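Long-range contacts in alpha,alpha-trehalose-phosphate synthase (UDP-forming) (Burkholderia xenovorans, PDB 5HXA), which belongs to glycosyltransferase family 20 and has the GT-B architecture, two Rossmann-like domains facing each other, of that clan: residues Ser10-Val15 / Ile134-Asp139; Phe97-Asp102 / Phe166-Val171; Ile234-Asp239 / Val376-Val381. All blocks are in the same frame, centred on the assembly; numbering follows the deposited sequence.

Overall arrangement
Interaction 1 lies in the core of the mixed sheet, where two neighbouring parallel strands join by a regular backbone ladder and apolar side chains. Interaction 2 is only partly buried: a helix end and its following loop meet a loop and a helix start, aromatic rings and a tyrosine hydroxyl do the work, and a second subunit lies alongside. Interaction 3 is buried too, but it packs a connecting segment against a helix through a lysine bonded to a backbone carbonyl and an isoleucine packed on the helix. The centres lie 24 to 27 Å apart and no two contacts touch. Helix 449-461 nevertheless serves two of them, packing on W136 of interaction 1 and I234 of interaction 3.

Interaction 1. Residues Ser10-Val15 / Ile134-Asp139; sequences SRLIVV and IIWVHD
I13 reaches both ways along strand 134-138: its N donates to I134 O, and its O accepts from W136 N at 2.8 Å. V15 repeats the pattern with W136 O and H138 N, while R11 O receives I134 N. This is the parallel ladder of a Rossmann-like sheet, with the strand axes 19° apart. Side chains alternate between the two faces. On one, V15 CG2 lies beside I135 CG2 at 4.0 Å, pointing the same way, and V15 CB meets V137 CG2. On the other, L12 CD1 touches both I134 CG1 and W136 CB, and helices 32-43 and 449-461 pack over them.

From CB to its tip, H138 meets a succession of partners. Its CB rests 3.8 Å from V15 O, the same oxygen that accepts its own N-H in a bond bent to 137°. With CG beside the backbone N (chi1 -72°), the ring turns back toward the first strand, so that V15 O comes to its edge, in plane. CD2 then meets V14 CG1 obliquely at 4.0 Å. Further round, NE2 stands 3.2 Å above the indole plane of W136, near the rim, while ND1 is hydrogen-bonded to H163. The W136 ring is also stacked with that of F456.

The contact is therefore polar in its backbone and almost wholly apolar in its side chains. Five backbone bonds satisfy peptide groups in a buried place, and the flanking methyl groups probably limit access of water to them; the imidazole of H138 is the polar exception at the C-terminal end of the strand.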
loop_
_atom_site.group_PDB
_atom_site.type_symbol
_atom_site.label_atom_id
_atom_site.label_comp_id
_atom_site.label_asym_id
_atom_site.label_seq_id
_atom_site.Cartn_x
_atom_site.Cartn_y
_atom_site.Cartn_z
ATOM N N SER A 10 -5.293 -42.192 -3.134
ATOM C CA SER A 10 -4.074 -41.401 -3.224
ATOM C C SER A 10 -3.567 -41.024 -1.842
ATOM O O SER A 10 -4.337 -40.583 -0.987
ATOM C CB SER A 10 -4.332 -40.126 -4.033
ATOM O OG SER A 10 -4.524 -40.401 -5.408
ATOM N N ARG A 11 -2.265 -41.186 -1.625
ATOM C CA ARG A 11 -1.640 -40.544 -0.481
ATOM C C ARG A 11 -1.725 -39.033 -0.639
ATOM O O ARG A 11 -1.479 -38.490 -1.724
ATOM C CB ARG A 11 -0.174 -40.950 -0.352
ATOM C CG ARG A 11 0.083 -42.387 0.040
ATOM C CD ARG A 11 1.549 -42.529 0.379
ATOM N NE ARG A 11 2.392 -41.908 -0.639
ATOM C CZ ARG A 11 3.721 -41.889 -0.603
ATOM N NH1 ARG A 11 4.371 -42.461 0.405
ATOM N NH2 ARG A 11 4.404 -41.299 -1.578
ATOM N N LEU A 12 -2.069 -38.350 0.446
ATOM C CA LEU A 12 -1.906 -36.903 0.507
ATOM C C LEU A 12 -0.491 -36.580 0.969
ATOM O O LEU A 12 -0.042 -37.084 2.002
ATOM C CB LEU A 12 -2.924 -36.266 1.454
ATOM C CG LEU A 12 -2.679 -34.774 1.716
ATOM C CD1 LEU A 12 -2.888 -33.941 0.443
ATOM C CD2 LEU A 12 -3.581 -34.285 2.836
ATOM N N ILE A 13 0.210 -35.754 0.195
ATOM C CA ILE A 13 1.532 -35.249 0.549
ATOM C C ILE A 13 1.358 -33.783 0.928
ATOM O O ILE A 13 1.008 -32.958 0.077
ATOM C CB ILE A 13 2.529 -35.397 -0.609
ATOM C CG1 ILE A 13 2.468 -36.807 -1.225
ATOM C CG2 ILE A 13 3.938 -35.049 -0.153
ATOM C CD1 ILE A 13 2.749 -37.945 -0.248
ATOM N N VAL A 14 1.581 -33.446 2.196
ATOM C CA VAL A 14 1.525 -32.061 2.655
ATOM C C VAL A 14 2.942 -31.503 2.691
ATOM O O VAL A 14 3.861 -32.156 3.204
ATOM C CB VAL A 14 0.847 -31.944 4.033
ATOM C CG1 VAL A 14 0.975 -30.515 4.562
ATOM C CG2 VAL A 14 -0.621 -32.313 3.932
ATOM N N VAL A 15 3.123 -30.301 2.138
ATOM C CA VAL A 15 4.417 -29.626 2.110
ATOM C C VAL A 15 4.254 -28.265 2.778
ATOM O O VAL A 15 3.425 -27.450 2.350
ATOM C CB VAL A 15 4.958 -29.475 0.678
ATOM C CG1 VAL A 15 6.316 -28.782 0.690
ATOM C CG2 VAL A 15 5.059 -30.835 -0.003
ATOM N N ILE A 134 -1.295 -36.980 -4.380
ATOM C CA ILE A 134 -1.652 -35.582 -4.586
ATOM C C ILE A 134 -0.877 -34.759 -3.570
ATOM O O ILE A 134 -0.656 -35.206 -2.439
ATOM C CB ILE A 134 -3.168 -35.338 -4.470
ATOM C CG1 ILE A 134 -3.670 -35.684 -3.062
ATOM C CG2 ILE A 134 -3.902 -36.134 -5.559
ATOM C CD1 ILE A 134 -5.172 -35.469 -2.863
ATOM N N ILE A 135 -0.445 -33.566 -3.979
ATOM C CA ILE A 135 0.479 -32.747 -3.201
ATOM C C ILE A 135 -0.206 -31.431 -2.858
ATOM O O ILE A 135 -0.745 -30.761 -3.746
ATOM C CB ILE A 135 1.789 -32.503 -3.974
ATOM C CG1 ILE A 135 2.416 -33.845 -4.381
ATOM C CG2 ILE A 135 2.768 -31.677 -3.148
ATOM C CD1 ILE A 135 3.496 -33.704 -5.455
ATOM N N TRP A 136 -0.171 -31.060 -1.574
ATOM C CA TRP A 136 -0.781 -29.827 -1.070
ATOM C C TRP A 136 0.300 -28.996 -0.382
ATOM O O TRP A 136 0.795 -29.375 0.685
ATOM C CB TRP A 136 -1.926 -30.144 -0.106
ATOM C CG TRP A 136 -2.762 -28.957 0.314
ATOM C CD1 TRP A 136 -2.655 -27.665 -0.125
ATOM C CD2 TRP A 136 -3.853 -28.974 1.251
ATOM N NE1 TRP A 136 -3.609 -26.873 0.493
ATOM C CE2 TRP A 136 -4.354 -27.657 1.339
ATOM C CE3 TRP A 136 -4.449 -29.979 2.026
ATOM C CZ2 TRP A 136 -5.428 -27.317 2.170
ATOM C CZ3 TRP A 136 -5.516 -29.641 2.854
ATOM C CH2 TRP A 136 -5.994 -28.322 2.920
ATOM N N VAL A 137 0.659 -27.867 -0.988
ATOM C CA VAL A 137 1.750 -27.007 -0.532
ATOM C C VAL A 137 1.165 -25.777 0.154
ATOM O O VAL A 137 0.160 -25.224 -0.306
ATOM C CB VAL A 137 2.642 -26.603 -1.725
ATOM C CG1 VAL A 137 3.808 -25.722 -1.272
ATOM C CG2 VAL A 137 3.139 -27.853 -2.468
ATOM N N HIS A 138 1.813 -25.313 1.227
ATOM C CA HIS A 138 1.257 -24.253 2.069
ATOM C C HIS A 138 2.190 -23.053 2.174
ATOM O O HIS A 138 3.346 -23.190 2.594
ATOM C CB HIS A 138 0.933 -24.795 3.459
ATOM C CG HIS A 138 -0.260 -25.689 3.461
ATOM N ND1 HIS A 138 -1.531 -25.222 3.713
ATOM C CD2 HIS A 138 -0.389 -27.004 3.163
ATOM C CE1 HIS A 138 -2.390 -26.219 3.599
ATOM N NE2 HIS A 138 -1.723 -27.311 3.264
ATOM N N ASP A 139 1.674 -21.891 1.768
ATOM C CA ASP A 139 2.099 -20.543 2.167
ATOM C C ASP A 139 3.319 -19.990 1.431
ATOM O O ASP A 139 3.999 -20.702 0.678
ATOM C CB ASP A 139 2.342 -20.472 3.683
ATOM C CG ASP A 139 1.625 -19.280 4.328
ATOM O OD1 ASP A 139 1.014 -18.467 3.589
ATOM O OD2 ASP A 139 1.679 -19.145 5.565
#

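Interaction 2. Residues Phe97-Asp102 / Phe166-Val171; sequences FHYRND and FPVPEV
P167 lays its CD over one face of the F97 ring, a CH-pi contact 3.6 Å from the centroid, just where a Schellman motif ends helix 78-97. Two residues on, Y99 reaches the start of helix 169-172, so that a helix end and a helix beginning are joined in this GT-B enzyme. The Y99 hydroxyl accepts the N-H of V168, the N-cap residue, at 3.1 Å and 154°. V168 CG1 is 3.5 Å from the same oxygen. A water continues the link, bonded to Y99 OH in the plane of the phenol and donating to F166 O. On the ring, CE1 meets P167 CB, while V171 CG2 approaches CE2 at 4.0 Å, the two side chains crossing at about a right angle. F166 CD1 comes to F97 CE2 with the ring planes at 74°, an oblique meeting.

What positions these groups lies one shell out. Y99 has the positive phi (63°) of the C-prime residue, with its N bonded to T96 O and R100 N to a carbonyl of the last helical turn, and this turn swings the phenol from the helix toward P167 and V168. F166 is held by D198 at its N and S201 at its O, and F202 meets its ring edge-to-face. R370 of the same chain makes a cation-pi contact with Y99, and E170 of the second subunit packs on that tyrosine. Beyond Y99 the loop is braced by R100, which grips D102 side-on: NE bonds to OD1 at 2.9 Å and NH2 to OD2 at 2.8 Å; each oxygen offers its syn lone pair and lies nearly in the plane of the guanidinium group.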
loop_
_atom_site.group_PDB
_atom_site.type_symbol
_atom_site.label_atom_id
_atom_site.label_comp_id
_atom_site.label_asym_id
_atom_site.label_seq_id
_atom_site.Cartn_x
_atom_site.Cartn_y
_atom_site.Cartn_z
ATOM N N PHE A 97 3.155 -8.385 1.182
ATOM C CA PHE A 97 1.825 -8.990 1.110
ATOM C C PHE A 97 0.893 -8.447 2.193
ATOM O O PHE A 97 -0.328 -8.556 2.047
ATOM C CB PHE A 97 1.896 -10.524 1.233
ATOM C CG PHE A 97 2.313 -11.242 -0.037
ATOM C CD1 PHE A 97 3.171 -10.642 -0.962
ATOM C CD2 PHE A 97 1.841 -12.523 -0.295
ATOM C CE1 PHE A 97 3.560 -11.322 -2.116
ATOM C CE2 PHE A 97 2.214 -13.210 -1.448
ATOM C CZ PHE A 97 3.074 -12.610 -2.362
ATOM N N HIS A 98 1.441 -7.889 3.283
ATOM C CA HIS A 98 0.651 -7.192 4.293
ATOM C C HIS A 98 0.584 -5.683 4.044
ATOM O O HIS A 98 0.327 -4.911 4.979
ATOM C CB HIS A 98 1.190 -7.503 5.699
ATOM C CG HIS A 98 0.904 -8.910 6.136
ATOM N ND1 HIS A 98 1.732 -9.971 5.827
ATOM C CD2 HIS A 98 -0.145 -9.439 6.813
ATOM C CE1 HIS A 98 1.216 -11.088 6.313
ATOM N NE2 HIS A 98 0.076 -10.795 6.912
ATOM N N TYR A 99 0.801 -5.253 2.801
ATOM C CA TYR A 99 0.612 -3.859 2.393
ATOM C C TYR A 99 1.552 -2.915 3.137
ATOM O O TYR A 99 1.208 -1.761 3.420
ATOM C CB TYR A 99 -0.855 -3.435 2.557
ATOM C CG TYR A 99 -1.742 -4.023 1.472
ATOM C CD1 TYR A 99 -2.108 -5.373 1.493
ATOM C CD2 TYR A 99 -2.191 -3.240 0.414
ATOM C CE1 TYR A 99 -2.914 -5.920 0.495
ATOM C CE2 TYR A 99 -2.993 -3.780 -0.593
ATOM C CZ TYR A 99 -3.350 -5.117 -0.548
ATOM O OH TYR A 99 -4.139 -5.650 -1.545
ATOM N N ARG A 100 2.766 -3.381 3.438
ATOM C CA ARG A 100 3.793 -2.521 4.010
ATOM C C ARG A 100 5.087 -2.674 3.214
ATOM O O ARG A 100 6.132 -3.024 3.759
ATOM C CB ARG A 100 4.026 -2.822 5.492
ATOM C CG ARG A 100 2.858 -2.462 6.408
ATOM C CD ARG A 100 2.578 -0.953 6.461
ATOM N NE ARG A 100 3.759 -0.158 6.783
ATOM C CZ ARG A 100 4.156 0.158 8.020
ATOM N NH1 ARG A 100 3.474 -0.254 9.070
ATOM N NH2 ARG A 100 5.248 0.889 8.197
ATOM N N ASN A 101 5.029 -2.395 1.906
ATOM C CA ASN A 101 6.257 -2.505 1.127
ATOM C C ASN A 101 7.300 -1.474 1.550
ATOM O O ASN A 101 8.485 -1.665 1.258
ATOM C CB ASN A 101 5.967 -2.436 -0.386
ATOM C CG ASN A 101 5.308 -1.123 -0.824
ATOM O OD1 ASN A 101 5.566 -0.061 -0.269
ATOM N ND2 ASN A 101 4.465 -1.204 -1.848
ATOM N N ASP A 102 6.907 -0.420 2.281
ATOM C CA ASP A 102 7.896 0.493 2.854
ATOM C C ASP A 102 8.818 -0.207 3.849
ATOM O O ASP A 102 9.927 0.278 4.097
ATOM C CB ASP A 102 7.211 1.667 3.554
ATOM C CG ASP A 102 6.351 1.224 4.725
ATOM O OD1 ASP A 102 5.331 0.534 4.470
ATOM O OD2 ASP A 102 6.681 1.558 5.895
ATOM N N PHE A 166 -3.011 -11.776 -0.575
ATOM C CA PHE A 166 -2.296 -11.629 -1.839
ATOM C C PHE A 166 -2.495 -10.202 -2.333
ATOM O O PHE A 166 -3.623 -9.828 -2.684
ATOM C CB PHE A 166 -2.762 -12.637 -2.899
ATOM C CG PHE A 166 -1.839 -12.692 -4.096
ATOM C CD1 PHE A 166 -0.660 -13.436 -4.040
ATOM C CD2 PHE A 166 -2.108 -11.949 -5.248
ATOM C CE1 PHE A 166 0.223 -13.475 -5.127
ATOM C CE2 PHE A 166 -1.226 -11.977 -6.337
ATOM C CZ PHE A 166 -0.057 -12.752 -6.272
ATOM N N PRO A 167 -1.450 -9.372 -2.369
ATOM C CA PRO A 167 -1.662 -7.940 -2.579
ATOM C C PRO A 167 -2.034 -7.628 -4.022
ATOM O O PRO A 167 -1.623 -8.317 -4.961
ATOM C CB PRO A 167 -0.302 -7.325 -2.205
ATOM C CG PRO A 167 0.701 -8.407 -2.599
ATOM C CD PRO A 167 -0.018 -9.708 -2.194
ATOM N N VAL A 168 -2.810 -6.560 -4.191
ATOM C CA VAL A 168 -3.301 -6.153 -5.512
ATOM C C VAL A 168 -2.110 -5.790 -6.396
ATOM O O VAL A 168 -1.006 -5.555 -5.875
ATOM C CB VAL A 168 -4.308 -4.992 -5.398
ATOM C CG1 VAL A 168 -5.607 -5.471 -4.701
ATOM C CG2 VAL A 168 -3.706 -3.831 -4.665
ATOM N N PRO A 169 -2.280 -5.758 -7.724
ATOM C CA PRO A 169 -1.125 -5.554 -8.620
ATOM C C PRO A 169 -0.279 -4.318 -8.330
ATOM O O PRO A 169 0.951 -4.416 -8.403
ATOM C CB PRO A 169 -1.788 -5.470 -10.008
ATOM C CG PRO A 169 -2.963 -6.413 -9.886
ATOM C CD PRO A 169 -3.484 -6.178 -8.474
ATOM N N GLU A 170 -0.882 -3.161 -8.031
ATOM C CA GLU A 170 -0.076 -1.964 -7.769
ATOM C C GLU A 170 0.920 -2.185 -6.640
ATOM O O GLU A 170 1.969 -1.533 -6.610
ATOM C CB GLU A 170 -0.964 -0.764 -7.428
ATOM C CG GLU A 170 -1.661 -0.126 -8.633
ATOM C CD GLU A 170 -0.681 0.500 -9.619
ATOM O OE1 GLU A 170 0.472 0.850 -9.242
ATOM O OE2 GLU A 170 -1.084 0.672 -10.778
ATOM N N VAL A 171 0.597 -3.068 -5.697
ATOM C CA VAL A 171 1.463 -3.350 -4.555
ATOM C C VAL A 171 2.382 -4.525 -4.845
ATOM O O VAL A 171 3.577 -4.463 -4.546
ATOM C CB VAL A 171 0.609 -3.594 -3.293
ATOM C CG1 VAL A 171 1.470 -4.114 -2.119
ATOM C CG2 VAL A 171 -0.127 -2.312 -2.900
HETATM O O HOH W 1 -5.282 -8.108 -1.505
#

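Interaction 3. Residues Ile234-Asp239 / Val376-Val381; sequences IGIYPD and VAKEYV
I236 and K378 bring the backbones to 7.1 Å between their CA atoms, where the extended run I234-I236, just before the N-cap Y237 of helix 238-247, passes the side of helix 375-382. K378 carries the polar half. Its chain is fully extended beyond CG and runs back along the segment to I234, where NZ donates to I234 O at 2.7 Å. The bond does not follow the carbonyl direction: the C=O...N angle is 144° and the nitrogen is tilted 26° from the carbonyl plane. Q403 OE1 takes a second bond from NZ. Both of these acceptors are neutral, so dipoles rather than a carboxylate charge probably meet the ammonium group in these two bonds.

I236 supplies the apolar half. Its CG1 stands between the backbone N and the carbonyl carbon (chi1 63°), which sends CD1 forward to the helix backbone, 3.6 Å from K378 O. The same methyl touches K378 CB at 3.8 Å, and CG2 lies against that CB from its own branch. Both isoleucine branches thus press on the root of the lysine from one side, while its tip reaches I234. E379 adds a looser touch, CG to I236 CG2 at 4.4 Å; its carboxylate is turned to another partner, R351.

In the fold, the segment leads from strand 225-231 of the mixed sheet into helix 238-247, consistent with the linker between the two GT-B domains. L449 and W452 of helix 449-461 pack on I234, M444 of helix 430-446 touches both K378 and P238, and L375 and A382 of helix 375-382 also pack against I236.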
loop_
_atom_site.group_PDB
_atom_site.type_symbol
_atom_site.label_atom_id
_atom_site.label_comp_id
_atom_site.label_asym_id
_atom_site.label_seq_id
_atom_site.Cartn_x
_atom_site.Cartn_y
_atom_site.Cartn_z
ATOM N N ILE A 234 -10.135 -20.267 5.855
ATOM C CA ILE A 234 -9.845 -21.287 6.852
ATOM C C ILE A 234 -10.765 -21.097 8.054
ATOM O O ILE A 234 -11.054 -19.968 8.479
ATOM C CB ILE A 234 -8.352 -21.267 7.240
ATOM C CG1 ILE A 234 -7.993 -22.505 8.067
ATOM C CG2 ILE A 234 -7.986 -20.024 8.032
ATOM C CD1 ILE A 234 -6.491 -22.674 8.280
ATOM N N GLY A 235 -11.276 -22.209 8.580
ATOM C CA GLY A 235 -12.195 -22.184 9.691
ATOM C C GLY A 235 -11.594 -22.759 10.960
ATOM O O GLY A 235 -10.386 -22.983 11.073
ATOM N N ILE A 236 -12.470 -22.983 11.936
ATOM C CA ILE A 236 -12.121 -23.589 13.211
ATOM C C ILE A 236 -13.103 -24.724 13.475
ATOM O O ILE A 236 -13.974 -25.007 12.659
ATOM C CB ILE A 236 -12.150 -22.571 14.372
ATOM C CG1 ILE A 236 -13.567 -22.029 14.575
ATOM C CG2 ILE A 236 -11.162 -21.432 14.121
ATOM C CD1 ILE A 236 -13.734 -21.240 15.873
ATOM N N TYR A 237 -12.952 -25.374 14.632
ATOM C CA TYR A 237 -13.957 -26.289 15.164
ATOM C C TYR A 237 -14.635 -25.589 16.333
ATOM O O TYR A 237 -14.190 -25.719 17.482
ATOM C CB TYR A 237 -13.329 -27.612 15.607
ATOM C CG TYR A 237 -12.813 -28.450 14.451
ATOM C CD1 TYR A 237 -13.683 -28.945 13.487
ATOM C CD2 TYR A 237 -11.457 -28.743 14.326
ATOM C CE1 TYR A 237 -13.220 -29.716 12.425
ATOM C CE2 TYR A 237 -10.982 -29.517 13.266
ATOM C CZ TYR A 237 -11.869 -29.996 12.320
ATOM O OH TYR A 237 -11.410 -30.757 11.269
ATOM N N PRO A 238 -15.727 -24.848 16.100
ATOM C CA PRO A 238 -16.233 -23.942 17.154
ATOM C C PRO A 238 -16.742 -24.665 18.389
ATOM O O PRO A 238 -16.580 -24.161 19.506
ATOM C CB PRO A 238 -17.371 -23.170 16.455
ATOM C CG PRO A 238 -17.405 -23.643 15.029
ATOM C CD PRO A 238 -16.590 -24.886 14.907
ATOM N N ASP A 239 -17.368 -25.830 18.231
ATOM C CA ASP A 239 -17.875 -26.519 19.412
ATOM C C ASP A 239 -16.757 -27.197 20.201
ATOM O O ASP A 239 -16.857 -27.325 21.430
ATOM C CB ASP A 239 -18.955 -27.525 19.008
ATOM C CG ASP A 239 -20.193 -26.845 18.423
ATOM O OD1 ASP A 239 -20.624 -25.799 18.965
ATOM O OD2 ASP A 239 -20.729 -27.350 17.421
ATOM N N VAL A 376 -7.939 -15.696 15.713
ATOM C CA VAL A 376 -8.228 -15.272 17.082
ATOM C C VAL A 376 -9.663 -14.765 17.194
ATOM O O VAL A 376 -10.339 -15.006 18.200
ATOM C CB VAL A 376 -7.197 -14.218 17.545
ATOM C CG1 VAL A 376 -7.696 -13.443 18.773
ATOM C CG2 VAL A 376 -5.865 -14.891 17.878
ATOM N N ALA A 377 -10.162 -14.080 16.154
ATOM C CA ALA A 377 -11.539 -13.587 16.192
ATOM C C ALA A 377 -12.539 -14.735 16.269
ATOM O O ALA A 377 -13.514 -14.672 17.033
ATOM C CB ALA A 377 -11.832 -12.720 14.966
ATOM N N LYS A 378 -12.324 -15.787 15.470
ATOM C CA LYS A 378 -13.229 -16.935 15.500
ATOM C C LYS A 378 -13.117 -17.682 16.825
ATOM O O LYS A 378 -14.133 -18.055 17.424
ATOM C CB LYS A 378 -12.929 -17.865 14.323
ATOM C CG LYS A 378 -13.072 -17.187 12.947
ATOM C CD LYS A 378 -13.062 -18.186 11.791
ATOM C CE LYS A 378 -13.190 -17.437 10.451
ATOM N NZ LYS A 378 -13.124 -18.351 9.274
ATOM N N GLU A 379 -11.884 -17.879 17.311
ATOM C CA GLU A 379 -11.669 -18.579 18.575
ATOM C C GLU A 379 -12.279 -17.823 19.747
ATOM O O GLU A 379 -12.874 -18.438 20.644
ATOM C CB GLU A 379 -10.168 -18.790 18.804
ATOM C CG GLU A 379 -9.539 -19.687 17.762
ATOM C CD GLU A 379 -8.020 -19.640 17.782
ATOM O OE1 GLU A 379 -7.451 -18.746 18.436
ATOM O OE2 GLU A 379 -7.407 -20.502 17.132
ATOM N N TYR A 380 -12.122 -16.494 19.768
ATOM C CA TYR A 380 -12.704 -15.686 20.838
ATOM C C TYR A 380 -14.203 -15.911 20.925
ATOM O O TYR A 380 -14.756 -16.094 22.020
ATOM C CB TYR A 380 -12.430 -14.180 20.625
ATOM C CG TYR A 380 -13.231 -13.355 21.623
ATOM C CD1 TYR A 380 -12.780 -13.188 22.933
ATOM C CD2 TYR A 380 -14.464 -12.799 21.276
ATOM C CE1 TYR A 380 -13.530 -12.474 23.868
ATOM C CE2 TYR A 380 -15.228 -12.083 22.202
ATOM C CZ TYR A 380 -14.757 -11.933 23.499
ATOM O OH TYR A 380 -15.511 -11.241 24.416
ATOM N N VAL A 381 -14.885 -15.866 19.777
ATOM C CA VAL A 381 -16.340 -16.017 19.774
ATOM C C VAL A 381 -16.732 -17.424 20.206
ATOM O O VAL A 381 -17.593 -17.603 21.076
ATOM C CB VAL A 381 -16.916 -15.661 18.391
ATOM C CG1 VAL A 381 -18.437 -15.949 18.343
ATOM C CG2 VAL A 381 -16.648 -14.186 18.087
#